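Local coordinates for protein pyruvate kinase (Cryptosporidium parvum, PDB 4DRS) that probably catalyses the transfer of a phosphoryl group from phosphoenolpyruvate to ADP, giving pyruvate and ATP in the last step of glycolysis, at residues P113-G118 with I149-S154; T117-G122 with I195-N200; I136-S141 with G181-V186; S164-A169 with M201-C206; G171-Q176 with C187-S192. All blocks are in the same frame, centred on the assembly; numbering follows the deposited sequence.

Contact 1. Residues P113-G118 with I149-S154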
# COMPACT_ATOMS: atom_id res chain seq x y z
N PRO A 113 0.88 5.22 47.31
CA PRO A 113 1.40 4.25 48.27
C PRO A 113 2.93 4.19 48.28
O PRO A 113 3.51 3.16 47.91
CB PRO A 113 0.81 2.93 47.77
CG PRO A 113 0.66 3.12 46.30
CD PRO A 113 0.41 4.58 46.07
N GLU A 114 3.57 5.27 48.71
CA GLU A 114 5.03 5.32 48.78
C GLU A 114 5.54 5.14 50.21
O GLU A 114 4.84 5.44 51.17
CB GLU A 114 5.58 6.61 48.16
CG GLU A 114 5.13 7.90 48.83
CD GLU A 114 5.83 9.13 48.28
OE1 GLU A 114 5.94 9.28 47.04
OE2 GLU A 114 6.25 9.98 49.09
N ILE A 115 6.77 4.64 50.32
CA ILE A 115 7.45 4.51 51.61
C ILE A 115 8.62 5.48 51.64
O ILE A 115 9.46 5.48 50.73
CB ILE A 115 7.96 3.07 51.85
CG1 ILE A 115 6.84 2.04 51.64
CG2 ILE A 115 8.55 2.94 53.25
CD1 ILE A 115 7.34 0.64 51.33
N ARG A 116 8.67 6.31 52.67
CA ARG A 116 9.77 7.26 52.82
C ARG A 116 10.47 7.13 54.17
O ARG A 116 9.89 6.62 55.13
CB ARG A 116 9.29 8.70 52.58
CG ARG A 116 8.96 9.01 51.12
CD ARG A 116 9.05 10.49 50.81
NE ARG A 116 8.72 10.79 49.42
CZ ARG A 116 9.57 10.74 48.40
NH1 ARG A 116 10.84 10.39 48.59
NH2 ARG A 116 9.16 11.03 47.17
N THR A 117 11.72 7.57 54.21
CA THR A 117 12.49 7.60 55.46
C THR A 117 12.16 8.87 56.25
O THR A 117 11.53 9.79 55.73
CB THR A 117 14.01 7.51 55.21
OG1 THR A 117 14.41 8.52 54.27
CG2 THR A 117 14.39 6.14 54.66
N GLY A 118 12.57 8.90 57.52
CA GLY A 118 12.29 10.03 58.40
C GLY A 118 13.34 11.12 58.35
O GLY A 118 14.19 11.14 57.45
N ILE A 149 17.52 4.81 61.66
CA ILE A 149 16.67 5.72 60.88
C ILE A 149 15.19 5.39 61.04
O ILE A 149 14.82 4.37 61.64
CB ILE A 149 17.05 5.75 59.37
CG1 ILE A 149 16.91 4.36 58.74
CG2 ILE A 149 18.45 6.32 59.18
CD1 ILE A 149 16.77 4.38 57.23
N SER A 150 14.34 6.27 60.51
CA SER A 150 12.90 6.12 60.64
C SER A 150 12.24 5.68 59.34
O SER A 150 12.86 5.71 58.27
CB SER A 150 12.29 7.44 61.13
OG SER A 150 10.95 7.25 61.55
N CYS A 151 10.98 5.26 59.44
CA CYS A 151 10.22 4.74 58.30
C CYS A 151 8.74 5.11 58.43
O CYS A 151 8.17 5.04 59.52
CB CYS A 151 10.39 3.22 58.23
SG CYS A 151 9.56 2.39 56.86
N SER A 152 8.13 5.49 57.31
CA SER A 152 6.73 5.90 57.29
C SER A 152 5.76 4.71 57.27
O SER A 152 4.59 4.86 57.61
CB SER A 152 6.46 6.80 56.08
OG SER A 152 6.79 6.13 54.88
N TYR A 153 6.26 3.55 56.88
CA TYR A 153 5.45 2.35 56.70
C TYR A 153 5.41 1.53 58.00
O TYR A 153 6.35 0.80 58.31
CB TYR A 153 6.00 1.55 55.51
CG TYR A 153 5.23 0.31 55.11
CD1 TYR A 153 3.84 0.32 54.96
CD2 TYR A 153 5.91 -0.88 54.82
CE1 TYR A 153 3.16 -0.82 54.58
CE2 TYR A 153 5.23 -2.02 54.44
CZ TYR A 153 3.86 -1.99 54.32
OH TYR A 153 3.19 -3.13 53.94
N SER A 154 4.32 1.66 58.75
CA SER A 154 4.20 1.01 60.06
C SER A 154 4.03 -0.51 59.99
O SER A 154 4.26 -1.22 60.97
CB SER A 154 3.06 1.64 60.88
OG SER A 154 1.79 1.24 60.39
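A chi1 of 58° holds OG of Ser152 between that residue's own backbone N and carbonyl carbon, where it can accept from Arg116: Arg116 N donates to Ser152 OG over 2.9 Å, and an N-H...O angle of 170° makes the bond nearly straight. In return, Ser152 N gives a 3.0 Å bond to Arg116 O, arriving nearly along the C=O axis. One serine thus grips both main-chain polar atoms of Arg116, using its side chain for one and its backbone for the other. Beyond it the pairing slackens, since Gly118 N reaches Ser150 O only weakly, at 3.3 Å.

The two segments run at 149° to each other without forming a regular ladder. Here the chain, having left barrel strand 105-109, enters the small B domain that pyruvate kinases insert into their TIM barrel. The CA-CB bond of Arg116, an ADP-binding residue although no ADP is bound to this chain, points away from the partner segment; its NE makes a salt bridge with Glu114 OE2 (2.6 Å), and its NH1 is hydrogen-bonded to Arg198 O.

Apolar atoms join the segments as well. CG2 of Ile115, anti to the backbone N, lies 3.7 Å from Tyr153 CB and 3.8 Å from Cys151 SG. The phenol OH is hydrogen-bonded outside the segments, with His209 N and Ser159 OG.

Contact 2. Residues T117-G122 with I195-N200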
# COMPACT_ATOMS: atom_id res chain seq x y z
N THR A 117 11.72 7.57 54.21
CA THR A 117 12.49 7.60 55.46
C THR A 117 12.16 8.87 56.25
O THR A 117 11.53 9.79 55.73
CB THR A 117 14.01 7.51 55.21
OG1 THR A 117 14.41 8.52 54.27
CG2 THR A 117 14.39 6.14 54.66
N GLY A 118 12.57 8.90 57.52
CA GLY A 118 12.29 10.03 58.40
C GLY A 118 13.34 11.12 58.35
O GLY A 118 14.19 11.14 57.45
N MET A 119 13.27 12.03 59.32
CA MET A 119 14.23 13.13 59.43
C MET A 119 15.53 12.64 60.07
O MET A 119 15.51 11.77 60.94
CB MET A 119 13.64 14.28 60.25
CG MET A 119 12.37 14.88 59.66
SD MET A 119 12.63 15.78 58.12
CE MET A 119 13.25 17.35 58.75
N LEU A 120 16.66 13.20 59.62
CA LEU A 120 17.97 12.78 60.10
C LEU A 120 18.47 13.58 61.31
O LEU A 120 17.72 14.38 61.89
CB LEU A 120 19.00 12.81 58.96
CG LEU A 120 18.85 11.78 57.83
CD1 LEU A 120 19.83 12.06 56.70
CD2 LEU A 120 19.01 10.35 58.33
N GLU A 121 19.73 13.35 61.69
CA GLU A 121 20.35 13.94 62.88
C GLU A 121 20.24 15.47 62.90
O GLU A 121 21.03 16.17 62.26
CB GLU A 121 21.81 13.50 62.99
CG GLU A 121 22.51 13.89 64.29
CD GLU A 121 22.08 13.04 65.46
OE1 GLU A 121 22.42 11.84 65.49
OE2 GLU A 121 21.40 13.58 66.37
N GLY A 122 19.24 15.97 63.63
CA GLY A 122 18.97 17.41 63.71
C GLY A 122 18.40 17.94 62.41
O GLY A 122 17.30 18.52 62.38
N ILE A 195 23.16 9.05 51.54
CA ILE A 195 21.73 9.38 51.37
C ILE A 195 21.26 10.51 52.30
O ILE A 195 21.89 10.78 53.32
CB ILE A 195 20.81 8.15 51.60
CG1 ILE A 195 21.12 7.48 52.95
CG2 ILE A 195 20.93 7.15 50.45
CD1 ILE A 195 19.93 6.78 53.58
N GLY A 196 20.16 11.16 51.92
CA GLY A 196 19.58 12.24 52.73
C GLY A 196 18.29 11.86 53.44
O GLY A 196 18.06 10.69 53.77
N GLU A 197 17.45 12.86 53.68
CA GLU A 197 16.17 12.68 54.37
C GLU A 197 15.05 12.40 53.37
O GLU A 197 15.24 12.57 52.16
CB GLU A 197 15.81 13.93 55.19
CG GLU A 197 16.86 14.34 56.22
CD GLU A 197 16.44 15.55 57.04
OE1 GLU A 197 16.94 15.68 58.18
OE2 GLU A 197 15.62 16.36 56.57
N ARG A 198 13.89 11.98 53.88
CA ARG A 198 12.69 11.74 53.07
C ARG A 198 12.95 10.91 51.81
O ARG A 198 12.29 11.10 50.78
CB ARG A 198 12.04 13.07 52.65
CG ARG A 198 11.35 13.85 53.75
CD ARG A 198 10.80 15.14 53.15
NE ARG A 198 10.06 15.96 54.12
CZ ARG A 198 8.76 15.86 54.35
NH1 ARG A 198 8.01 14.96 53.70
NH2 ARG A 198 8.19 16.66 55.24
N LYS A 199 13.93 10.02 51.88
CA LYS A 199 14.32 9.23 50.71
C LYS A 199 13.36 8.08 50.45
O LYS A 199 12.71 7.57 51.36
CB LYS A 199 15.76 8.73 50.85
CG LYS A 199 16.82 9.80 50.60
CD LYS A 199 16.76 10.32 49.17
CE LYS A 199 17.79 11.41 48.93
NZ LYS A 199 17.68 11.98 47.56
N ASN A 200 13.28 7.69 49.18
CA ASN A 200 12.46 6.56 48.73
C ASN A 200 12.88 5.25 49.41
O ASN A 200 14.03 5.10 49.82
CB ASN A 200 12.57 6.40 47.21
CG ASN A 200 12.52 7.74 46.48
OD1 ASN A 200 11.46 8.35 46.35
ND2 ASN A 200 13.67 8.19 46.00
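Gly196 offers its backbone to Leu120, whose CD1 comes within 3.6 Å of the Gly196 C atom. Glu197 has the largest share of the contact. With chi1 at -57° and the chain extended beyond CG, its carboxylate reaches the backbone of the other segment, where OE1 accepts from Leu120 N at 2.9 Å. The N-H arrives from above the carboxylate plane, 47° out of it. On the way the glutamate stem slides past Leu120 in the opposite direction, Glu197 CG 3.6 Å from Leu120 CG. OE2 lies 3.4 Å from Met119 SD, the methionine being bent at both chi2 and chi3.

Apart from Ile195, which ends strand 194-195, both segments are irregular loops of the B domain, one on the way in from the barrel and the other just before strand 201-202. The CA-CB bond of Arg198 points away from the other segment, and its side chain lies about 3 Å from an acetate ion, probably from the crystallisation liquor; Arg198 CA makes a CA-H...O contact with Thr117 O. Lys199 then closes a two-point clamp on Thr117: Lys199 N donates to Thr117 OG1 over 2.9 Å, and Lys199 O accepts from Thr117 N at 3.0 Å, with the donor in the carbonyl plane.

Contact 3. Residues I136-S141 with G181-V186; sequences ITTDYS and GDDFIV
Ile136 and Ile185 form an antiparallel hydrogen-bonded pair: Ile136 N donates to Ile185 O at 2.8 Å, and Ile185 N returns a bond of 3.0 Å to Ile136 O. Their side chains lie side by side and point the same way, with Ile136 CB 4.0 Å from Ile185 CG1.

Thr137, which stands on the other face of the sheet, makes a non-hydrogen-bonded pair with Phe184. With its OG1 anti to the backbone N (chi1 180°), it accepts from Asp139 N at 3.1 Å, an ST turn just where the strand ends; toward Asp183 O the same hydroxyl makes only a weak bond. With chi1 at 73° the Phe184 ring lies over its own segment, one face on Gly181 CA, which is 3.5 Å above the plane and offset toward the rim, while Val186 CG2 sits at the edge. Lys135 adds a cation-pi contact to this ring.

These are neighbouring strands, 133-137 and 184-188, in the mixed sheet of the B domain, with 148-150 flanking the first and 173-180 the second. Past the end of the first, Thr138 N and Thr138 OG1 each donate a hydrogen bond of 2.9 Å to Asp183 O, from the same face of its carbonyl plane. OG1 sits between its own N and carbonyl carbon, beside Thr138 N, so both reach one oxygen; the hydroxyl stands 45° above the plane, clear of any lone pair.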
# COMPACT_ATOMS: atom_id res chain seq x y z
N ILE A 136 15.97 0.22 61.57
CA ILE A 136 14.91 1.03 60.96
C ILE A 136 13.63 0.90 61.77
O ILE A 136 12.97 -0.14 61.74
CB ILE A 136 14.66 0.63 59.48
CG1 ILE A 136 15.96 0.69 58.66
CG2 ILE A 136 13.61 1.54 58.85
CD1 ILE A 136 15.88 0.01 57.31
N THR A 137 13.29 1.95 62.51
CA THR A 137 12.08 1.97 63.33
C THR A 137 10.87 2.47 62.54
O THR A 137 11.03 3.14 61.52
CB THR A 137 12.27 2.82 64.62
OG1 THR A 137 11.06 2.82 65.38
CG2 THR A 137 12.66 4.26 64.28
N THR A 138 9.67 2.12 63.00
CA THR A 138 8.42 2.57 62.38
C THR A 138 7.85 3.80 63.11
O THR A 138 6.83 4.35 62.70
CB THR A 138 7.36 1.45 62.31
OG1 THR A 138 7.06 0.99 63.63
CG2 THR A 138 7.85 0.29 61.46
N ASP A 139 8.53 4.20 64.18
CA ASP A 139 8.22 5.44 64.88
C ASP A 139 8.65 6.60 63.98
O ASP A 139 9.80 7.04 64.03
CB ASP A 139 8.95 5.48 66.24
CG ASP A 139 8.50 6.64 67.12
OD1 ASP A 139 8.81 7.80 66.79
OD2 ASP A 139 7.85 6.38 68.16
N TYR A 140 7.72 7.06 63.15
CA TYR A 140 8.03 8.05 62.11
C TYR A 140 8.52 9.39 62.67
O TYR A 140 9.50 9.95 62.18
CB TYR A 140 6.86 8.23 61.14
CG TYR A 140 7.22 8.91 59.83
CD1 TYR A 140 8.42 8.63 59.17
CD2 TYR A 140 6.35 9.82 59.23
CE1 TYR A 140 8.75 9.25 57.98
CE2 TYR A 140 6.67 10.44 58.03
CZ TYR A 140 7.87 10.15 57.41
OH TYR A 140 8.19 10.77 56.23
N SER A 141 7.84 9.89 63.71
CA SER A 141 8.22 11.15 64.34
C SER A 141 9.42 10.98 65.28
O SER A 141 9.32 11.16 66.49
CB SER A 141 7.03 11.76 65.09
OG SER A 141 5.97 12.07 64.20
N GLY A 181 11.41 -6.89 64.75
CA GLY A 181 10.75 -6.66 66.03
C GLY A 181 9.30 -6.25 65.88
O GLY A 181 8.72 -6.38 64.80
N ASP A 182 8.72 -5.75 66.97
CA ASP A 182 7.33 -5.29 66.96
C ASP A 182 7.13 -4.06 66.08
O ASP A 182 6.19 -4.00 65.28
CB ASP A 182 6.85 -5.00 68.39
CG ASP A 182 5.43 -4.46 68.43
OD1 ASP A 182 4.51 -5.18 67.99
OD2 ASP A 182 5.24 -3.33 68.92
N ASP A 183 8.03 -3.09 66.21
CA ASP A 183 7.93 -1.83 65.48
C ASP A 183 9.25 -1.40 64.82
O ASP A 183 9.53 -0.20 64.70
CB ASP A 183 7.37 -0.72 66.39
CG ASP A 183 8.17 -0.55 67.69
OD1 ASP A 183 9.42 -0.59 67.66
OD2 ASP A 183 7.53 -0.35 68.74
N PHE A 184 10.05 -2.37 64.40
CA PHE A 184 11.36 -2.10 63.79
C PHE A 184 11.93 -3.31 63.06
O PHE A 184 11.47 -4.44 63.23
CB PHE A 184 12.35 -1.64 64.87
CG PHE A 184 12.81 -2.75 65.78
CD1 PHE A 184 12.04 -3.12 66.88
CD2 PHE A 184 14.00 -3.42 65.55
CE1 PHE A 184 12.46 -4.14 67.73
CE2 PHE A 184 14.43 -4.43 66.39
CZ PHE A 184 13.65 -4.80 67.48
N ILE A 185 12.95 -3.06 62.24
CA ILE A 185 13.79 -4.11 61.66
C ILE A 185 15.26 -3.72 61.76
O ILE A 185 15.59 -2.53 61.79
CB ILE A 185 13.44 -4.42 60.18
CG1 ILE A 185 13.60 -3.18 59.29
CG2 ILE A 185 12.05 -5.04 60.06
CD1 ILE A 185 13.59 -3.47 57.81
N VAL A 186 16.13 -4.72 61.84
CA VAL A 186 17.57 -4.49 61.82
C VAL A 186 18.13 -5.09 60.53
O VAL A 186 17.91 -6.26 60.23
CB VAL A 186 18.28 -5.11 63.06
CG1 VAL A 186 19.76 -4.77 63.06
CG2 VAL A 186 17.62 -4.63 64.35

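Contact 4. Residues S164-A169 with M201-C206; sequences STVLIA and MNLPGC
The puckered ring of Pro204 meets Thr165 and Leu167 by its CG-CD edge. Pro204 CD lies 3.2 Å from Thr165 O, and Pro204 CG touches Leu167 CD1 at 3.8 Å. The ring crosses the Thr165 side chain at about a right angle, with OG1 close to CG as well.

Next to the proline the backbones pair. Leu167 N donates to Asn202 O at 2.8 Å and with an N-H...O angle of 171°, and Asn202 N gives a 2.6 Å bond to Leu167 O; each donor lies only slightly out of the carbonyl plane it meets. Leu167 and Asn202 are therefore an antiparallel hydrogen-bonded pair, whereas Ile168 and Met201 are a non-hydrogen-bonded one whose side chains fall on the other face. Those two run side by side, Ile168 CG1 to Met201 CG 3.7 Å. A bend at chi3 (97°) then brings Met201 CE to Val166 CG1 (3.8 Å), a methyl that also packs on Leu203 CD2, also at 3.8 Å.

After Asn202 the strand ends, and Cys206 N bonds back to Leu203 O at 3.1 Å, closing a type II beta turn in which Gly205 has positive phi. Met299 of helix 297-300 packs on both Leu167 and Asn202. Strand 201-202 is the outermost strand, within this chain, of the mixed B-domain sheet, paired antiparallel with 165-168 where the chain turns back toward the TIM barrel.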
# COMPACT_ATOMS: atom_id res chain seq x y z
N SER A 164 15.30 -10.81 53.49
CA SER A 164 14.73 -9.87 52.51
C SER A 164 15.64 -8.66 52.31
O SER A 164 16.36 -8.25 53.22
CB SER A 164 13.34 -9.40 52.94
OG SER A 164 12.40 -10.46 52.97
N THR A 165 15.59 -8.10 51.10
CA THR A 165 16.38 -6.91 50.78
C THR A 165 15.53 -5.64 50.83
O THR A 165 14.42 -5.61 50.30
CB THR A 165 17.08 -7.04 49.40
OG1 THR A 165 16.10 -7.26 48.38
CG2 THR A 165 18.09 -8.19 49.41
N VAL A 166 16.06 -4.61 51.49
CA VAL A 166 15.39 -3.32 51.59
C VAL A 166 16.22 -2.27 50.86
O VAL A 166 17.40 -2.09 51.17
CB VAL A 166 15.16 -2.90 53.06
CG1 VAL A 166 14.35 -1.61 53.13
CG2 VAL A 166 14.45 -4.00 53.84
N LEU A 167 15.61 -1.60 49.89
CA LEU A 167 16.31 -0.58 49.09
C LEU A 167 15.88 0.83 49.47
O LEU A 167 14.69 1.10 49.62
CB LEU A 167 16.08 -0.82 47.59
CG LEU A 167 16.60 -2.12 46.97
CD1 LEU A 167 16.22 -2.19 45.50
CD2 LEU A 167 18.11 -2.27 47.13
N ILE A 168 16.86 1.71 49.62
CA ILE A 168 16.59 3.10 49.98
C ILE A 168 17.16 4.05 48.92
O ILE A 168 18.24 3.81 48.39
CB ILE A 168 17.12 3.44 51.40
CG1 ILE A 168 16.48 2.50 52.43
CG2 ILE A 168 16.86 4.89 51.75
CD1 ILE A 168 17.05 2.58 53.83
N ALA A 169 16.40 5.11 48.62
CA ALA A 169 16.74 6.12 47.61
C ALA A 169 16.90 5.55 46.20
O ALA A 169 17.81 5.93 45.46
CB ALA A 169 17.97 6.92 48.04
N MET A 201 11.94 4.32 49.52
CA MET A 201 12.24 3.00 50.05
C MET A 201 11.51 1.93 49.24
O MET A 201 10.38 2.13 48.81
CB MET A 201 11.86 2.89 51.53
CG MET A 201 12.80 2.01 52.34
SD MET A 201 12.55 2.08 54.13
CE MET A 201 11.51 0.64 54.37
N ASN A 202 12.18 0.80 49.02
CA ASN A 202 11.64 -0.27 48.19
C ASN A 202 11.80 -1.64 48.85
O ASN A 202 12.81 -1.91 49.51
CB ASN A 202 12.33 -0.29 46.83
CG ASN A 202 12.17 1.02 46.08
OD1 ASN A 202 11.08 1.35 45.60
ND2 ASN A 202 13.26 1.77 45.97
N LEU A 203 10.80 -2.49 48.65
CA LEU A 203 10.83 -3.86 49.17
C LEU A 203 10.63 -4.88 48.04
O LEU A 203 9.50 -5.34 47.81
CB LEU A 203 9.77 -4.04 50.27
CG LEU A 203 9.71 -3.04 51.43
CD1 LEU A 203 8.49 -3.32 52.30
CD2 LEU A 203 10.98 -3.05 52.26
N PRO A 204 11.72 -5.23 47.33
CA PRO A 204 11.67 -6.18 46.21
C PRO A 204 11.12 -7.54 46.62
O PRO A 204 11.52 -8.09 47.64
CB PRO A 204 13.15 -6.31 45.80
CG PRO A 204 13.79 -5.05 46.26
CD PRO A 204 13.09 -4.71 47.55
N GLY A 205 10.19 -8.05 45.82
CA GLY A 205 9.56 -9.35 46.08
C GLY A 205 8.62 -9.38 47.27
O GLY A 205 8.16 -10.45 47.68
N CYS A 206 8.34 -8.21 47.84
CA CYS A 206 7.45 -8.10 49.00
C CYS A 206 6.20 -7.30 48.65
O CYS A 206 6.26 -6.30 47.93
CB CYS A 206 8.18 -7.46 50.19
SG CYS A 206 9.65 -8.36 50.76

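Contact 5. Residues G171-Q176 with C187-S192; sequences GSLSTQ and CKVLNS
At Leu173 a chi1 of -179° sends CG opposite the main-chain N, and a chi2 of 60° then brings CD1 across the branches of Val189 at about a right angle, 3.8 Å from Val189 CG1. Thr175 packs its CB 3.5 Å from Cys187 CB; its OG1, held between N and the carbonyl carbon, is hydrogen-bonded to Val166 O on the neighbouring strand.

Leu190 behaves differently. The backbone position alone sets its CB 3.3 Å from Ser174 O; a chi1 of -57° then brings Leu190 CD1 to 3.4 Å from Ser174 OG. That carbonyl is also the acceptor for Leu190 N, at 2.9 Å and nearly in line with the C=O bond.

The segments include parts of the two strands of the beta hairpin 173-180 and 184-188, the central part of the B-domain sheet. Across it, Lys188 N donates to Gln176 O at 2.8 Å, while Gln176 N reaches Lys188 O only weakly, at 3.3 Å. At the start of the first strand, Ser172 and Leu173 both face Ile168 in a classic beta bulge. Gln176 CB lies 4.2 Å from Leu190 CD2, and the chain extends beyond CG to NE2, which makes a weak hydrogen bond to Gly163 O.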
# COMPACT_ATOMS: atom_id res chain seq x y z
N GLY A 171 17.74 2.33 45.02
CA GLY A 171 18.97 1.58 44.79
C GLY A 171 20.22 2.36 45.15
O GLY A 171 21.17 2.43 44.36
N SER A 172 20.23 2.94 46.35
CA SER A 172 21.41 3.62 46.87
C SER A 172 21.91 2.88 48.11
O SER A 172 23.05 2.43 48.15
CB SER A 172 21.10 5.08 47.20
OG SER A 172 20.55 5.75 46.08
N LEU A 173 21.03 2.75 49.10
CA LEU A 173 21.34 1.98 50.30
C LEU A 173 20.67 0.61 50.22
O LEU A 173 19.46 0.47 50.45
CB LEU A 173 20.90 2.74 51.56
CG LEU A 173 21.15 2.11 52.93
CD1 LEU A 173 22.63 1.86 53.18
CD2 LEU A 173 20.56 3.00 54.01
N SER A 174 21.47 -0.40 49.87
CA SER A 174 21.00 -1.78 49.78
C SER A 174 21.31 -2.49 51.09
O SER A 174 22.46 -2.51 51.54
CB SER A 174 21.66 -2.49 48.60
OG SER A 174 21.13 -3.80 48.44
N THR A 175 20.28 -3.07 51.70
CA THR A 175 20.41 -3.74 52.99
C THR A 175 19.79 -5.13 52.97
O THR A 175 19.19 -5.55 51.97
CB THR A 175 19.78 -2.91 54.13
OG1 THR A 175 18.41 -2.64 53.82
CG2 THR A 175 20.53 -1.60 54.34
N GLN A 176 19.93 -5.86 54.08
CA GLN A 176 19.36 -7.19 54.22
C GLN A 176 18.94 -7.42 55.66
O GLN A 176 19.73 -7.22 56.59
CB GLN A 176 20.37 -8.25 53.77
CG GLN A 176 19.80 -9.65 53.61
CD GLN A 176 20.85 -10.67 53.23
OE1 GLN A 176 21.91 -10.75 53.85
NE2 GLN A 176 20.56 -11.46 52.21
N CYS A 187 18.84 -4.26 59.77
CA CYS A 187 19.39 -4.66 58.49
C CYS A 187 20.91 -4.62 58.50
O CYS A 187 21.53 -4.04 59.40
CB CYS A 187 18.85 -3.77 57.37
SG CYS A 187 17.06 -3.83 57.16
N LYS A 188 21.51 -5.25 57.49
CA LYS A 188 22.96 -5.22 57.30
C LYS A 188 23.29 -4.46 56.02
O LYS A 188 22.93 -4.91 54.92
CB LYS A 188 23.52 -6.65 57.25
CG LYS A 188 25.04 -6.73 57.31
CD LYS A 188 25.53 -8.16 57.14
CE LYS A 188 25.42 -8.63 55.70
NZ LYS A 188 25.89 -10.04 55.54
N VAL A 189 23.95 -3.32 56.18
CA VAL A 189 24.34 -2.47 55.05
C VAL A 189 25.27 -3.25 54.11
O VAL A 189 26.34 -3.70 54.52
CB VAL A 189 25.01 -1.16 55.52
CG1 VAL A 189 25.49 -0.33 54.33
CG2 VAL A 189 24.05 -0.35 56.37
N LEU A 190 24.83 -3.42 52.87
CA LEU A 190 25.55 -4.24 51.89
C LEU A 190 26.56 -3.44 51.08
O LEU A 190 27.65 -3.93 50.78
CB LEU A 190 24.57 -4.96 50.96
CG LEU A 190 23.49 -5.86 51.58
CD1 LEU A 190 22.39 -6.17 50.57
CD2 LEU A 190 24.08 -7.14 52.15
N ASN A 191 26.20 -2.20 50.72
CA ASN A 191 27.07 -1.34 49.93
C ASN A 191 27.13 0.09 50.47
O ASN A 191 26.09 0.71 50.74
CB ASN A 191 26.65 -1.35 48.45
CG ASN A 191 26.79 -2.72 47.81
OD1 ASN A 191 26.03 -3.64 48.11
ND2 ASN A 191 27.76 -2.86 46.92
N SER A 192 28.35 0.61 50.61
CA SER A 192 28.60 1.92 51.21
C SER A 192 28.24 3.08 50.28
O SER A 192 28.91 3.31 49.27
CB SER A 192 30.07 2.04 51.62
OG SER A 192 30.53 0.87 52.27

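How the contacts relate
All five contacts lie in the B domain or at its junctions with the barrel. Contact 1 is mainly buried and contacts 2 to 5 only partly so; contact 3 sits farthest out, about 35 Å from chain centre to contact centre. Contacts 3, 4 and 5 pair strands of one mixed sheet, with 184-188 serving both 3 and 5, and they rely mainly on backbone hydrogen bonds between strands, with aliphatic packing. Contacts 1 and 2 share Thr117 and Gly118 in a loop and depend more on side-chain oxygens meeting backbone N-H groups. A hydrogen bond between Ser150 OG and Asp139 O joins contacts 1 and 3, whereas contact 4 meets contact 5 through a probable hydrogen bond from Ile168 N to Leu173 O.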